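Geranyltranstransferase (IspA) (Helicobacter pylori, PDB 3LLW) probably acts as a magnesium-dependent prenyltransferase of the FPP/GGPP synthase family, joining isoprenoid diphosphates in isoprene biosynthesis. Local coordinates at residues A[16-21]-A[79-84]; A[23-28]-A[128-133]; A[227-232]-A[270-275]. One frame throughout, in Å; residues are numbered along the deposited sequence.

Interaction 1 of 3, residues A[16-21]-A[79-84]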
ATOM      1  N   GLU A  16     -14.544 -21.759  -6.603  1.00 53.64           N
ATOM      2  CA  GLU A  16     -14.092 -22.821  -5.700  1.00 55.81           C
ATOM      3  C   GLU A  16     -12.593 -23.037  -5.845  1.00 51.21           C
ATOM      4  O   GLU A  16     -11.904 -23.290  -4.862  1.00 45.17           O
ATOM      5  CB  GLU A  16     -14.847 -24.133  -5.964  1.00 59.00           C
ATOM      6  CG  GLU A  16     -16.336 -24.076  -5.634  1.00 66.51           C
ATOM      7  CD  GLU A  16     -16.607 -23.700  -4.179  1.00 84.82           C
ATOM      8  OE1 GLU A  16     -16.242 -24.485  -3.271  1.00 87.93           O
ATOM      9  OE2 GLU A  16     -17.190 -22.619  -3.944  1.00 90.23           O
ATOM     10  N   ARG A  17     -12.104 -22.918  -7.078  1.00 44.57           N
ATOM     11  CA  ARG A  17     -10.686 -23.044  -7.369  1.00 48.47           C
ATOM     12  C   ARG A  17      -9.888 -21.823  -6.898  1.00 51.95           C
ATOM     13  O   ARG A  17      -8.700 -21.948  -6.578  1.00 54.84           O
ATOM     14  CB  ARG A  17     -10.456 -23.258  -8.867  1.00 49.26           C
ATOM     15  CG  ARG A  17     -10.748 -24.657  -9.380  1.00 52.74           C
ATOM     16  CD  ARG A  17     -10.606 -24.680 -10.900  1.00 61.16           C
ATOM     17  NE  ARG A  17     -10.649 -26.037 -11.442  1.00 74.77           N
ATOM     18  CZ  ARG A  17     -10.421 -26.365 -12.714  1.00 79.58           C
ATOM     19  NH1 ARG A  17     -10.120 -25.432 -13.620  1.00 74.83           N
ATOM     20  NH2 ARG A  17     -10.496 -27.639 -13.081  1.00 74.70           N
ATOM     21  N   PHE A  18     -10.516 -20.645  -6.872  1.00 48.05           N
ATOM     22  CA  PHE A  18      -9.837 -19.486  -6.310  1.00 47.27           C
ATOM     23  C   PHE A  18      -9.654 -19.686  -4.808  1.00 44.43           C
ATOM     24  O   PHE A  18      -8.600 -19.351  -4.262  1.00 43.41           O
ATOM     25  CB  PHE A  18     -10.560 -18.158  -6.564  1.00 43.12           C
ATOM     26  CG  PHE A  18     -10.085 -17.041  -5.653  1.00 44.29           C
ATOM     27  CD1 PHE A  18      -8.860 -16.413  -5.887  1.00 37.20           C
ATOM     28  CD2 PHE A  18     -10.829 -16.670  -4.525  1.00 47.11           C
ATOM     29  CE1 PHE A  18      -8.400 -15.414  -5.043  1.00 33.39           C
ATOM     30  CE2 PHE A  18     -10.374 -15.667  -3.653  1.00 44.57           C
ATOM     31  CZ  PHE A  18      -9.165 -15.033  -3.914  1.00 44.26           C
ATOM     32  N   GLU A  19     -10.681 -20.223  -4.155  1.00 42.22           N
ATOM     33  CA  GLU A  19     -10.649 -20.416  -2.703  1.00 49.99           C
ATOM     34  C   GLU A  19      -9.524 -21.370  -2.289  1.00 54.13           C
ATOM     35  O   GLU A  19      -8.900 -21.193  -1.242  1.00 59.64           O
ATOM     36  CB  GLU A  19     -12.023 -20.872  -2.190  1.00 47.36           C
ATOM     37  CG  GLU A  19     -12.091 -21.282  -0.694  1.00 62.15           C
ATOM     38  CD  GLU A  19     -11.684 -20.170   0.289  1.00 67.51           C
ATOM     39  OE1 GLU A  19     -12.400 -19.151   0.394  1.00 67.65           O
ATOM     40  OE2 GLU A  19     -10.657 -20.332   0.981  1.00 71.92           O
ATOM     41  N   SER A  20      -9.235 -22.352  -3.136  1.00 55.66           N
ATOM     42  CA  SER A  20      -8.193 -23.325  -2.838  1.00 56.40           C
ATOM     43  C   SER A  20      -6.806 -22.692  -2.978  1.00 57.40           C
ATOM     44  O   SER A  20      -5.935 -22.896  -2.130  1.00 56.94           O
ATOM     45  CB  SER A  20      -8.336 -24.547  -3.742  1.00 58.86           C
ATOM     46  OG  SER A  20      -7.669 -25.651  -3.178  1.00 68.94           O
ATOM     47  N   PHE A  21      -6.625 -21.919  -4.049  1.00 47.73           N
ATOM     48  CA  PHE A  21      -5.425 -21.114  -4.287  1.00 46.47           C
ATOM     49  C   PHE A  21      -5.065 -20.209  -3.094  1.00 44.31           C
ATOM     50  O   PHE A  21      -3.901 -20.108  -2.715  1.00 45.40           O
ATOM     51  CB  PHE A  21      -5.643 -20.286  -5.559  1.00 44.26           C
ATOM     52  CG  PHE A  21      -4.556 -19.293  -5.863  1.00 48.74           C
ATOM     53  CD1 PHE A  21      -3.512 -19.632  -6.726  1.00 57.23           C
ATOM     54  CD2 PHE A  21      -4.613 -17.988  -5.362  1.00 43.83           C
ATOM     55  CE1 PHE A  21      -2.511 -18.703  -7.048  1.00 55.55           C
ATOM     56  CE2 PHE A  21      -3.619 -17.057  -5.672  1.00 51.39           C
ATOM     57  CZ  PHE A  21      -2.567 -17.411  -6.518  1.00 49.22           C
ATOM     58  N   ILE A  79      -4.405 -11.448  -8.858  1.00 33.94           N
ATOM     59  CA  ILE A  79      -5.193 -10.222  -8.883  1.00 34.41           C
ATOM     60  C   ILE A  79      -6.413 -10.244  -7.965  1.00 39.06           C
ATOM     61  O   ILE A  79      -6.653  -9.294  -7.207  1.00 43.94           O
ATOM     62  CB  ILE A  79      -5.648  -9.901 -10.306  1.00 38.43           C
ATOM     63  CG1 ILE A  79      -4.411  -9.706 -11.206  1.00 39.04           C
ATOM     64  CG2 ILE A  79      -6.579  -8.700 -10.288  1.00 37.29           C
ATOM     65  CD1 ILE A  79      -4.696  -9.662 -12.696  1.00 43.21           C
ATOM     66  N   ALA A  80      -7.177 -11.329  -8.030  1.00 38.65           N
ATOM     67  CA  ALA A  80      -8.326 -11.522  -7.157  1.00 38.06           C
ATOM     68  C   ALA A  80      -7.894 -11.528  -5.683  1.00 35.31           C
ATOM     69  O   ALA A  80      -8.584 -10.964  -4.831  1.00 38.08           O
ATOM     70  CB  ALA A  80      -9.036 -12.826  -7.510  1.00 38.88           C
ATOM     71  N   LEU A  81      -6.747 -12.149  -5.414  1.00 36.57           N
ATOM     72  CA  LEU A  81      -6.159 -12.238  -4.074  1.00 41.61           C
ATOM     73  C   LEU A  81      -5.684 -10.862  -3.583  1.00 45.48           C
ATOM     74  O   LEU A  81      -5.765 -10.568  -2.380  1.00 46.11           O
ATOM     75  CB  LEU A  81      -5.006 -13.255  -4.045  1.00 36.28           C
ATOM     76  CG  LEU A  81      -4.397 -13.610  -2.673  1.00 42.33           C
ATOM     77  CD1 LEU A  81      -5.464 -13.908  -1.647  1.00 34.13           C
ATOM     78  CD2 LEU A  81      -3.396 -14.746  -2.761  1.00 44.19           C
ATOM     79  N   SER A  82      -5.240 -10.000  -4.500  1.00 39.41           N
ATOM     80  CA  SER A  82      -4.800  -8.657  -4.097  1.00 39.57           C
ATOM     81  C   SER A  82      -5.960  -7.841  -3.557  1.00 38.40           C
ATOM     82  O   SER A  82      -5.796  -7.092  -2.598  1.00 45.48           O
ATOM     83  CB  SER A  82      -4.158  -7.913  -5.255  1.00 41.58           C
ATOM     84  OG  SER A  82      -5.149  -7.459  -6.136  1.00 43.60           O
ATOM     85  N   ILE A  83      -7.131  -8.001  -4.173  1.00 39.85           N
ATOM     86  CA  ILE A  83      -8.356  -7.360  -3.701  1.00 35.73           C
ATOM     87  C   ILE A  83      -8.755  -7.898  -2.312  1.00 41.53           C
ATOM     88  O   ILE A  83      -9.160  -7.132  -1.437  1.00 38.11           O
ATOM     89  CB  ILE A  83      -9.514  -7.577  -4.681  1.00 38.50           C
ATOM     90  CG1 ILE A  83      -9.114  -7.134  -6.104  1.00 46.01           C
ATOM     91  CG2 ILE A  83     -10.729  -6.778  -4.232  1.00 44.56           C
ATOM     92  CD1 ILE A  83     -10.141  -7.463  -7.190  1.00 38.21           C
ATOM     93  N   GLU A  84      -8.611  -9.208  -2.119  1.00 35.45           N
ATOM     94  CA  GLU A  84      -9.001  -9.829  -0.864  1.00 45.73           C
ATOM     95  C   GLU A  84      -8.072  -9.363   0.266  1.00 40.83           C
ATOM     96  O   GLU A  84      -8.547  -9.035   1.337  1.00 43.52           O
ATOM     97  CB  GLU A  84      -9.080 -11.361  -1.022  1.00 45.77           C
ATOM     98  CG  GLU A  84      -9.671 -12.161   0.169  1.00 44.70           C
ATOM     99  CD  GLU A  84     -11.125 -11.825   0.547  1.00 52.39           C
ATOM    100  OE1 GLU A  84     -11.874 -11.228  -0.269  1.00 46.72           O
ATOM    101  OE2 GLU A  84     -11.521 -12.176   1.691  1.00 48.53           O
TER

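Interaction 2 of 3, residues A[23-28]-A[128-133]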
ATOM      1  N   LYS A  23      -6.014 -20.685   0.052  1.00 54.57           N
ATOM      2  CA  LYS A  23      -5.654 -21.654   1.102  1.00 55.70           C
ATOM      3  C   LYS A  23      -4.198 -22.123   0.973  1.00 54.09           C
ATOM      4  O   LYS A  23      -3.495 -22.243   1.965  1.00 59.78           O
ATOM      5  CB  LYS A  23      -6.619 -22.846   1.058  1.00 57.55           C
ATOM      6  CG  LYS A  23      -6.453 -23.880   2.169  1.00 75.34           C
ATOM      7  CD  LYS A  23      -6.966 -25.265   1.747  1.00 87.32           C
ATOM      8  CE  LYS A  23      -8.435 -25.493   2.119  1.00 98.76           C
ATOM      9  NZ  LYS A  23      -9.405 -24.806   1.209  1.00105.43           N
ATOM     10  N   ASN A  24      -3.744 -22.349  -0.258  1.00 60.00           N
ATOM     11  CA  ASN A  24      -2.393 -22.852  -0.524  1.00 60.61           C
ATOM     12  C   ASN A  24      -1.362 -21.774  -0.798  1.00 61.63           C
ATOM     13  O   ASN A  24      -0.228 -22.078  -1.177  1.00 62.75           O
ATOM     14  CB  ASN A  24      -2.409 -23.831  -1.704  1.00 60.60           C
ATOM     15  CG  ASN A  24      -3.067 -25.141  -1.359  1.00 63.37           C
ATOM     16  OD1 ASN A  24      -2.860 -25.692  -0.273  1.00 57.58           O
ATOM     17  ND2 ASN A  24      -3.869 -25.653  -2.284  1.00 64.56           N
ATOM     18  N   HIS A  25      -1.762 -20.518  -0.628  1.00 62.70           N
ATOM     19  CA  HIS A  25      -0.851 -19.401  -0.805  1.00 61.15           C
ATOM     20  C   HIS A  25       0.013 -19.282   0.440  1.00 60.21           C
ATOM     21  O   HIS A  25      -0.491 -19.048   1.537  1.00 61.82           O
ATOM     22  CB  HIS A  25      -1.609 -18.098  -1.077  1.00 57.54           C
ATOM     23  CG  HIS A  25      -0.735 -17.003  -1.593  1.00 51.69           C
ATOM     24  ND1 HIS A  25      -0.319 -16.942  -2.905  1.00 60.58           N
ATOM     25  CD2 HIS A  25      -0.167 -15.947  -0.968  1.00 50.31           C
ATOM     26  CE1 HIS A  25       0.456 -15.886  -3.071  1.00 52.29           C
ATOM     27  NE2 HIS A  25       0.565 -15.267  -1.909  1.00 55.89           N
ATOM     28  N   HIS A  26       1.311 -19.489   0.259  1.00 63.15           N
ATOM     29  CA  HIS A  26       2.263 -19.414   1.356  1.00 70.16           C
ATOM     30  C   HIS A  26       3.330 -18.397   1.019  1.00 71.14           C
ATOM     31  O   HIS A  26       3.836 -18.351  -0.109  1.00 70.13           O
ATOM     32  CB  HIS A  26       2.906 -20.777   1.645  1.00 74.98           C
ATOM     33  CG  HIS A  26       1.922 -21.852   1.999  1.00 89.04           C
ATOM     34  ND1 HIS A  26       1.167 -21.824   3.153  1.00 94.13           N
ATOM     35  CD2 HIS A  26       1.577 -22.993   1.351  1.00 94.49           C
ATOM     36  CE1 HIS A  26       0.395 -22.895   3.198  1.00 97.89           C
ATOM     37  NE2 HIS A  26       0.624 -23.622   2.117  1.00 97.11           N
ATOM     38  N   LEU A  27       3.634 -17.552   1.992  1.00 70.45           N
ATOM     39  CA  LEU A  27       4.758 -16.649   1.879  1.00 71.88           C
ATOM     40  C   LEU A  27       5.810 -17.162   2.842  1.00 72.35           C
ATOM     41  O   LEU A  27       5.528 -17.367   4.033  1.00 71.59           O
ATOM     42  CB  LEU A  27       4.339 -15.208   2.191  1.00 71.70           C
ATOM     43  CG  LEU A  27       5.447 -14.148   2.271  1.00 72.52           C
ATOM     44  CD1 LEU A  27       5.215 -12.989   1.295  1.00 62.34           C
ATOM     45  CD2 LEU A  27       5.633 -13.663   3.717  1.00 65.33           C
ATOM     46  N   HIS A  28       7.002 -17.419   2.314  1.00 72.32           N
ATOM     47  CA  HIS A  28       8.105 -17.879   3.143  1.00 78.38           C
ATOM     48  C   HIS A  28       8.822 -16.679   3.739  1.00 74.78           C
ATOM     49  O   HIS A  28       9.326 -15.824   3.005  1.00 71.36           O
ATOM     50  CB  HIS A  28       9.078 -18.766   2.360  1.00 82.66           C
ATOM     51  CG  HIS A  28      10.288 -19.171   3.148  1.00100.83           C
ATOM     52  ND1 HIS A  28      10.212 -19.635   4.447  1.00105.88           N
ATOM     53  CD2 HIS A  28      11.605 -19.179   2.825  1.00105.84           C
ATOM     54  CE1 HIS A  28      11.428 -19.910   4.888  1.00105.58           C
ATOM     55  NE2 HIS A  28      12.290 -19.644   3.922  1.00106.98           N
ATOM     56  N   ASN A 128      -1.794  -4.390   3.178  1.00 38.40           N
ATOM     57  CA  ASN A 128      -1.978  -3.228   2.320  1.00 29.89           C
ATOM     58  C   ASN A 128      -0.907  -3.170   1.230  1.00 41.52           C
ATOM     59  O   ASN A 128      -1.255  -3.097   0.071  1.00 32.03           O
ATOM     60  CB  ASN A 128      -1.918  -1.966   3.173  1.00 30.80           C
ATOM     61  CG  ASN A 128      -2.212  -0.687   2.411  1.00 43.21           C
ATOM     62  OD1 ASN A 128      -2.459  -0.663   1.187  1.00 45.61           O
ATOM     63  ND2 ASN A 128      -2.174   0.408   3.146  1.00 41.11           N
ATOM     64  N   THR A 129       0.376  -3.188   1.614  1.00 37.89           N
ATOM     65  CA  THR A 129       1.501  -3.198   0.662  1.00 35.59           C
ATOM     66  C   THR A 129       1.544  -4.460  -0.195  1.00 37.79           C
ATOM     67  O   THR A 129       1.836  -4.409  -1.430  1.00 36.31           O
ATOM     68  CB  THR A 129       2.859  -3.009   1.390  1.00 34.36           C
ATOM     69  OG1 THR A 129       2.762  -1.894   2.275  1.00 40.25           O
ATOM     70  CG2 THR A 129       3.971  -2.730   0.406  1.00 39.30           C
ATOM     71  N   TYR A 130       1.223  -5.587   0.436  1.00 23.36           N
ATOM     72  CA  TYR A 130       1.200  -6.902  -0.269  1.00 29.06           C
ATOM     73  C   TYR A 130       0.265  -7.002  -1.476  1.00 36.04           C
ATOM     74  O   TYR A 130       0.590  -7.703  -2.428  1.00 37.65           O
ATOM     75  CB  TYR A 130       0.932  -8.068   0.684  1.00 33.58           C
ATOM     76  CG  TYR A 130       1.302  -9.420   0.122  1.00 28.72           C
ATOM     77  CD1 TYR A 130       0.353 -10.419  -0.000  1.00 31.47           C
ATOM     78  CD2 TYR A 130       2.602  -9.690  -0.296  1.00 35.60           C
ATOM     79  CE1 TYR A 130       0.691 -11.671  -0.513  1.00 33.21           C
ATOM     80  CE2 TYR A 130       2.949 -10.927  -0.826  1.00 38.81           C
ATOM     81  CZ  TYR A 130       1.984 -11.912  -0.932  1.00 41.35           C
ATOM     82  OH  TYR A 130       2.321 -13.146  -1.455  1.00 50.15           O
ATOM     83  N   SER A 131      -0.888  -6.328  -1.415  1.00 38.82           N
ATOM     84  CA  SER A 131      -1.851  -6.251  -2.527  1.00 36.41           C
ATOM     85  C   SER A 131      -1.218  -5.705  -3.793  1.00 39.36           C
ATOM     86  O   SER A 131      -1.556  -6.098  -4.894  1.00 42.04           O
ATOM     87  CB  SER A 131      -2.994  -5.308  -2.159  1.00 36.64           C
ATOM     88  OG  SER A 131      -3.502  -5.610  -0.879  1.00 46.64           O
ATOM     89  N   PHE A 132      -0.288  -4.779  -3.615  1.00 43.02           N
ATOM     90  CA  PHE A 132       0.388  -4.156  -4.725  1.00 33.86           C
ATOM     91  C   PHE A 132       1.547  -4.990  -5.237  1.00 38.10           C
ATOM     92  O   PHE A 132       1.821  -4.998  -6.457  1.00 37.83           O
ATOM     93  CB  PHE A 132       0.722  -2.697  -4.371  1.00 35.56           C
ATOM     94  CG  PHE A 132      -0.513  -1.902  -3.978  1.00 35.65           C
ATOM     95  CD1 PHE A 132      -1.397  -1.460  -4.950  1.00 29.46           C
ATOM     96  CD2 PHE A 132      -0.838  -1.681  -2.624  1.00 30.63           C
ATOM     97  CE1 PHE A 132      -2.564  -0.764  -4.611  1.00 28.87           C
ATOM     98  CE2 PHE A 132      -2.011  -0.981  -2.269  1.00 24.91           C
ATOM     99  CZ  PHE A 132      -2.867  -0.511  -3.267  1.00 35.65           C
ATOM    100  N   GLU A 133       2.171  -5.750  -4.338  1.00 31.65           N
ATOM    101  CA  GLU A 133       3.191  -6.726  -4.716  1.00 40.87           C
ATOM    102  C   GLU A 133       2.583  -7.866  -5.508  1.00 43.38           C
ATOM    103  O   GLU A 133       3.125  -8.241  -6.548  1.00 51.73           O
ATOM    104  CB  GLU A 133       3.952  -7.275  -3.505  1.00 48.58           C
ATOM    105  CG  GLU A 133       5.189  -8.118  -3.890  1.00 55.28           C
ATOM    106  CD  GLU A 133       6.044  -8.556  -2.698  1.00 57.12           C
ATOM    107  OE1 GLU A 133       5.569  -8.507  -1.535  1.00 59.38           O
ATOM    108  OE2 GLU A 133       7.204  -8.957  -2.937  1.00 70.00           O
TER

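Interaction 3 of 3, residues A[227-232]-A[270-275]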
ATOM      1  N   GLN A 227     -24.721  -2.666   1.214  1.00 54.16           N
ATOM      2  CA  GLN A 227     -24.562  -2.066   2.539  1.00 48.92           C
ATOM      3  C   GLN A 227     -25.870  -1.885   3.315  1.00 49.51           C
ATOM      4  O   GLN A 227     -25.921  -2.140   4.533  1.00 53.28           O
ATOM      5  CB  GLN A 227     -23.816  -0.734   2.418  1.00 51.52           C
ATOM      6  CG  GLN A 227     -23.359  -0.139   3.734  1.00 47.90           C
ATOM      7  CD  GLN A 227     -22.588  -1.112   4.617  1.00 57.56           C
ATOM      8  OE1 GLN A 227     -21.580  -1.693   4.207  1.00 59.34           O
ATOM      9  NE2 GLN A 227     -23.059  -1.283   5.846  1.00 48.64           N
ATOM     10  N   VAL A 228     -26.914  -1.439   2.616  1.00 46.84           N
ATOM     11  CA  VAL A 228     -28.253  -1.307   3.190  1.00 49.64           C
ATOM     12  C   VAL A 228     -28.732  -2.671   3.696  1.00 53.39           C
ATOM     13  O   VAL A 228     -29.208  -2.785   4.834  1.00 52.67           O
ATOM     14  CB  VAL A 228     -29.265  -0.693   2.182  1.00 49.77           C
ATOM     15  CG1 VAL A 228     -30.669  -0.636   2.769  1.00 53.07           C
ATOM     16  CG2 VAL A 228     -28.834   0.707   1.778  1.00 52.48           C
ATOM     17  N   LEU A 229     -28.563  -3.706   2.872  1.00 52.39           N
ATOM     18  CA  LEU A 229     -28.859  -5.076   3.309  1.00 54.42           C
ATOM     19  C   LEU A 229     -28.028  -5.508   4.513  1.00 55.36           C
ATOM     20  O   LEU A 229     -28.553  -6.137   5.424  1.00 54.78           O
ATOM     21  CB  LEU A 229     -28.675  -6.074   2.172  1.00 51.74           C
ATOM     22  CG  LEU A 229     -29.772  -6.063   1.118  1.00 53.80           C
ATOM     23  CD1 LEU A 229     -29.270  -6.825  -0.080  1.00 48.73           C
ATOM     24  CD2 LEU A 229     -31.061  -6.660   1.661  1.00 47.05           C
ATOM     25  N   ASP A 230     -26.744  -5.157   4.519  1.00 56.43           N
ATOM     26  CA  ASP A 230     -25.868  -5.466   5.649  1.00 60.37           C
ATOM     27  C   ASP A 230     -26.347  -4.784   6.934  1.00 59.65           C
ATOM     28  O   ASP A 230     -26.373  -5.403   7.995  1.00 58.76           O
ATOM     29  CB  ASP A 230     -24.420  -5.085   5.328  1.00 66.59           C
ATOM     30  CG  ASP A 230     -23.408  -6.007   5.996  1.00 81.13           C
ATOM     31  OD1 ASP A 230     -23.531  -7.248   5.849  1.00 87.39           O
ATOM     32  OD2 ASP A 230     -22.483  -5.490   6.662  1.00 87.23           O
ATOM     33  N   ASP A 231     -26.757  -3.521   6.817  1.00 64.92           N
ATOM     34  CA  ASP A 231     -27.350  -2.764   7.932  1.00 65.44           C
ATOM     35  C   ASP A 231     -28.601  -3.436   8.514  1.00 64.64           C
ATOM     36  O   ASP A 231     -28.822  -3.398   9.726  1.00 65.37           O
ATOM     37  CB  ASP A 231     -27.690  -1.326   7.500  1.00 67.56           C
ATOM     38  CG  ASP A 231     -26.448  -0.443   7.309  1.00 74.50           C
ATOM     39  OD1 ASP A 231     -25.320  -0.901   7.613  1.00 77.95           O
ATOM     40  OD2 ASP A 231     -26.615   0.728   6.871  1.00 62.42           O
ATOM     41  N   ILE A 232     -29.405  -4.053   7.650  1.00 63.08           N
ATOM     42  CA  ILE A 232     -30.640  -4.720   8.067  1.00 62.45           C
ATOM     43  C   ILE A 232     -30.354  -6.054   8.774  1.00 66.08           C
ATOM     44  O   ILE A 232     -31.053  -6.417   9.722  1.00 65.69           O
ATOM     45  CB  ILE A 232     -31.605  -4.887   6.873  1.00 57.44           C
ATOM     46  CG1 ILE A 232     -32.062  -3.515   6.382  1.00 59.90           C
ATOM     47  CG2 ILE A 232     -32.838  -5.703   7.238  1.00 53.63           C
ATOM     48  CD1 ILE A 232     -32.515  -3.519   4.950  1.00 43.21           C
ATOM     49  N   THR A 270     -36.584  -1.415  -3.154  1.00 56.50           N
ATOM     50  CA  THR A 270     -36.622  -0.569  -4.357  1.00 57.47           C
ATOM     51  C   THR A 270     -35.254  -0.464  -5.040  1.00 57.26           C
ATOM     52  O   THR A 270     -35.181  -0.411  -6.269  1.00 59.09           O
ATOM     53  CB  THR A 270     -37.260   0.839  -4.127  1.00 56.26           C
ATOM     54  OG1 THR A 270     -36.393   1.659  -3.331  1.00 61.44           O
ATOM     55  CG2 THR A 270     -38.630   0.726  -3.460  1.00 52.98           C
ATOM     56  N   LEU A 271     -34.176  -0.456  -4.252  1.00 56.71           N
ATOM     57  CA  LEU A 271     -32.816  -0.493  -4.814  1.00 55.27           C
ATOM     58  C   LEU A 271     -32.529  -1.800  -5.541  1.00 56.39           C
ATOM     59  O   LEU A 271     -32.003  -1.780  -6.667  1.00 51.26           O
ATOM     60  CB  LEU A 271     -31.754  -0.265  -3.739  1.00 58.98           C
ATOM     61  CG  LEU A 271     -31.261   1.154  -3.480  1.00 55.89           C
ATOM     62  CD1 LEU A 271     -30.256   1.091  -2.363  1.00 61.93           C
ATOM     63  CD2 LEU A 271     -30.648   1.796  -4.732  1.00 57.73           C
ATOM     64  N   LYS A 272     -32.886  -2.916  -4.889  1.00 52.61           N
ATOM     65  CA  LYS A 272     -32.827  -4.275  -5.458  1.00 57.84           C
ATOM     66  C   LYS A 272     -33.356  -4.274  -6.872  1.00 62.34           C
ATOM     67  O   LYS A 272     -32.670  -4.690  -7.807  1.00 67.69           O
ATOM     68  CB  LYS A 272     -33.735  -5.202  -4.660  1.00 58.85           C
ATOM     69  CG  LYS A 272     -33.095  -6.439  -4.076  1.00 70.12           C
ATOM     70  CD  LYS A 272     -32.672  -6.191  -2.635  1.00 63.47           C
ATOM     71  CE  LYS A 272     -32.891  -7.415  -1.747  1.00 66.24           C
ATOM     72  NZ  LYS A 272     -34.294  -7.560  -1.272  1.00 69.15           N
ATOM     73  N   THR A 273     -34.592  -3.785  -6.994  1.00 66.15           N
ATOM     74  CA  THR A 273     -35.349  -3.729  -8.233  1.00 67.27           C
ATOM     75  C   THR A 273     -34.579  -2.910  -9.245  1.00 65.40           C
ATOM     76  O   THR A 273     -34.322  -3.380 -10.344  1.00 68.39           O
ATOM     77  CB  THR A 273     -36.764  -3.109  -7.993  1.00 69.78           C
ATOM     78  OG1 THR A 273     -37.552  -4.012  -7.207  1.00 62.94           O
ATOM     79  CG2 THR A 273     -37.484  -2.814  -9.311  1.00 67.10           C
ATOM     80  N   GLU A 274     -34.188  -1.708  -8.829  1.00 62.48           N
ATOM     81  CA  GLU A 274     -33.453  -0.759  -9.648  1.00 62.32           C
ATOM     82  C   GLU A 274     -32.139  -1.346 -10.176  1.00 63.30           C
ATOM     83  O   GLU A 274     -31.806  -1.182 -11.355  1.00 62.98           O
ATOM     84  CB  GLU A 274     -33.175   0.480  -8.803  1.00 64.26           C
ATOM     85  CG  GLU A 274     -32.875   1.731  -9.583  1.00 74.19           C
ATOM     86  CD  GLU A 274     -32.578   2.905  -8.680  1.00 78.40           C
ATOM     87  OE1 GLU A 274     -32.846   2.813  -7.460  1.00 77.32           O
ATOM     88  OE2 GLU A 274     -32.071   3.925  -9.189  1.00 81.88           O
ATOM     89  N   VAL A 275     -31.421  -2.033  -9.287  1.00 59.08           N
ATOM     90  CA  VAL A 275     -30.160  -2.718  -9.590  1.00 61.80           C
ATOM     91  C   VAL A 275     -30.405  -3.804 -10.637  1.00 64.26           C
ATOM     92  O   VAL A 275     -29.802  -3.767 -11.712  1.00 61.00           O
ATOM     93  CB  VAL A 275     -29.480  -3.285  -8.278  1.00 63.03           C
ATOM     94  CG1 VAL A 275     -28.461  -4.356  -8.574  1.00 65.45           C
ATOM     95  CG2 VAL A 275     -28.811  -2.169  -7.490  1.00 59.19           C
TER

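Interaction 1 of 3, residues A[16-21]-A[79-84]
F18 and F21 of helix 6-23 meet A80 and L81 of helix 73-94. The helix segments cross at 69°, and their axes come no closer than 10.8 Å. The F18 side chain bridges much of that gap. Its CB points toward segment 79-84. CG stands anti to the backbone N (chi1 163°), and this carries the ring out from its own helix to the other one. F18 CD1 comes to 3.9 Å from A80 CB. The next atom, F18 CE1, is closer and lies 3.6 Å from A80 CB. The same F18 CE1 is 3.7 Å from the backbone N of L81. At the tip, F18 CZ is 4.1 Å from L81 CA. The far end of the ring rests on the A80 methyl and the start of L81, approaching obliquely. L81 completes the contact with its own side chain. It crosses F21 at a slant, with F21 CE2 3.7 Å from L81 CD2. The side chains that touch are all apolar, and no hydrogen bond links the segments. Charge lies nearby: E19 of one helix and E84 of the other both form salt bridges with R50. The contact is a helix-helix crossing in the all-helical fold of the prenyl synthase family, with helix 6-23 on helix 73-94. Helix 51-63 adds P53 against F18 and F56 against A80, while helix 117-137 packs L134 on L81.

Interaction 2 of 3, residues A[23-28]-A[128-133]
H25 NE2 and Y130 OH share a hydrogen bond of 2.8 Å, and either group could be the donor. The bond is nearly straight, at 169°. The two side chains come from opposite directions. The tyrosine hydroxyl sits at the edge of the imidazole, near its plane, and H25 NE2 in turn lies in the plane of the tyrosine ring. Anti placement of the Y130 CG relative to its backbone N (chi1 -163°) sends the phenol out from the helix toward the loop. L27, two residues after H25, adds an apolar touch. L27 CD1 lies 3.7 Å from Y130 CE2 and 4.0 Å from Y130 OH, so one methyl reaches the outer part of the ring at an oblique approach. The loop thus holds the tyrosine by one polar and one apolar side chain. The phenol is buried, and H25 gives its hydroxyl a polar partner. From helix 36-45, F40 meets Y130 edge-to-face and also touches L27, and the F41 ring meets that of H25. Helix 117-137 also serves the dimer: F132 stacks on F132 of the second subunit, and N128 and T129 hydrogen-bond to T129 and N128 of that subunit. The loop between helices 6-23 and 36-45 is in this way fastened against helix 117-137.

Interaction 3 of 3, residues A[227-232]-A[270-275]
The helix carrying the second aspartate-rich motif of the prenyl synthases, FQxxDDxxD, brings V228 and L229 against L271 and K272 of helix 261-279. The two leading aspartates of the motif are D230 and D231. V228 and L229 are the two residues just before them, and they point toward the other helix. L229 makes the closer contact. Both of its methyls reach the aliphatic part of K272: L229 CD2 lies 3.9 Å from K272 CE and L229 CD1 lies 4.0 Å from the same carbon. The two side chains cross at about a right angle. K272 is bent along its chain, which swings CE nearer to L229 than its first bond would suggest. V228 CG2 is 4.4 Å from L271 CD1. F301 of helix 287-301 touches both L229 and K272. Neither D230 nor D231 joins this packing. Q227 NE2 gives D231 OD1 a hydrogen bond of 2.9 Å, arriving from above the carboxylate plane. The other oxygen, D231 OD2, is held by the backbone N of F255. Apolar packing of the helix that bears the FQxxDDxxD motif fits the all-helical fold of trans-prenyltransferases.

In the fold
Interactions 1 and 2 are neighbours, with centres 11 Å apart. They touch directly: L81 CD2 of interaction 1 lies 3.7 Å from H25 CG of interaction 2. Together they fix helix 6-23 and the loop after it onto helices 73-94 and 117-137. Interaction 1 is buried, and its side-chain contacts are apolar. Interaction 2 is only partly buried, relies on a hydrogen bond, and lies next to the dimer interface. Interaction 3 stands apart on the opposite side of the chain's centre, about 26 Å from interaction 1 between centres. It joins two later helices, is partly buried, and pairs a lysine's aliphatic chain with leucine methyls, beside a looser valine-leucine contact.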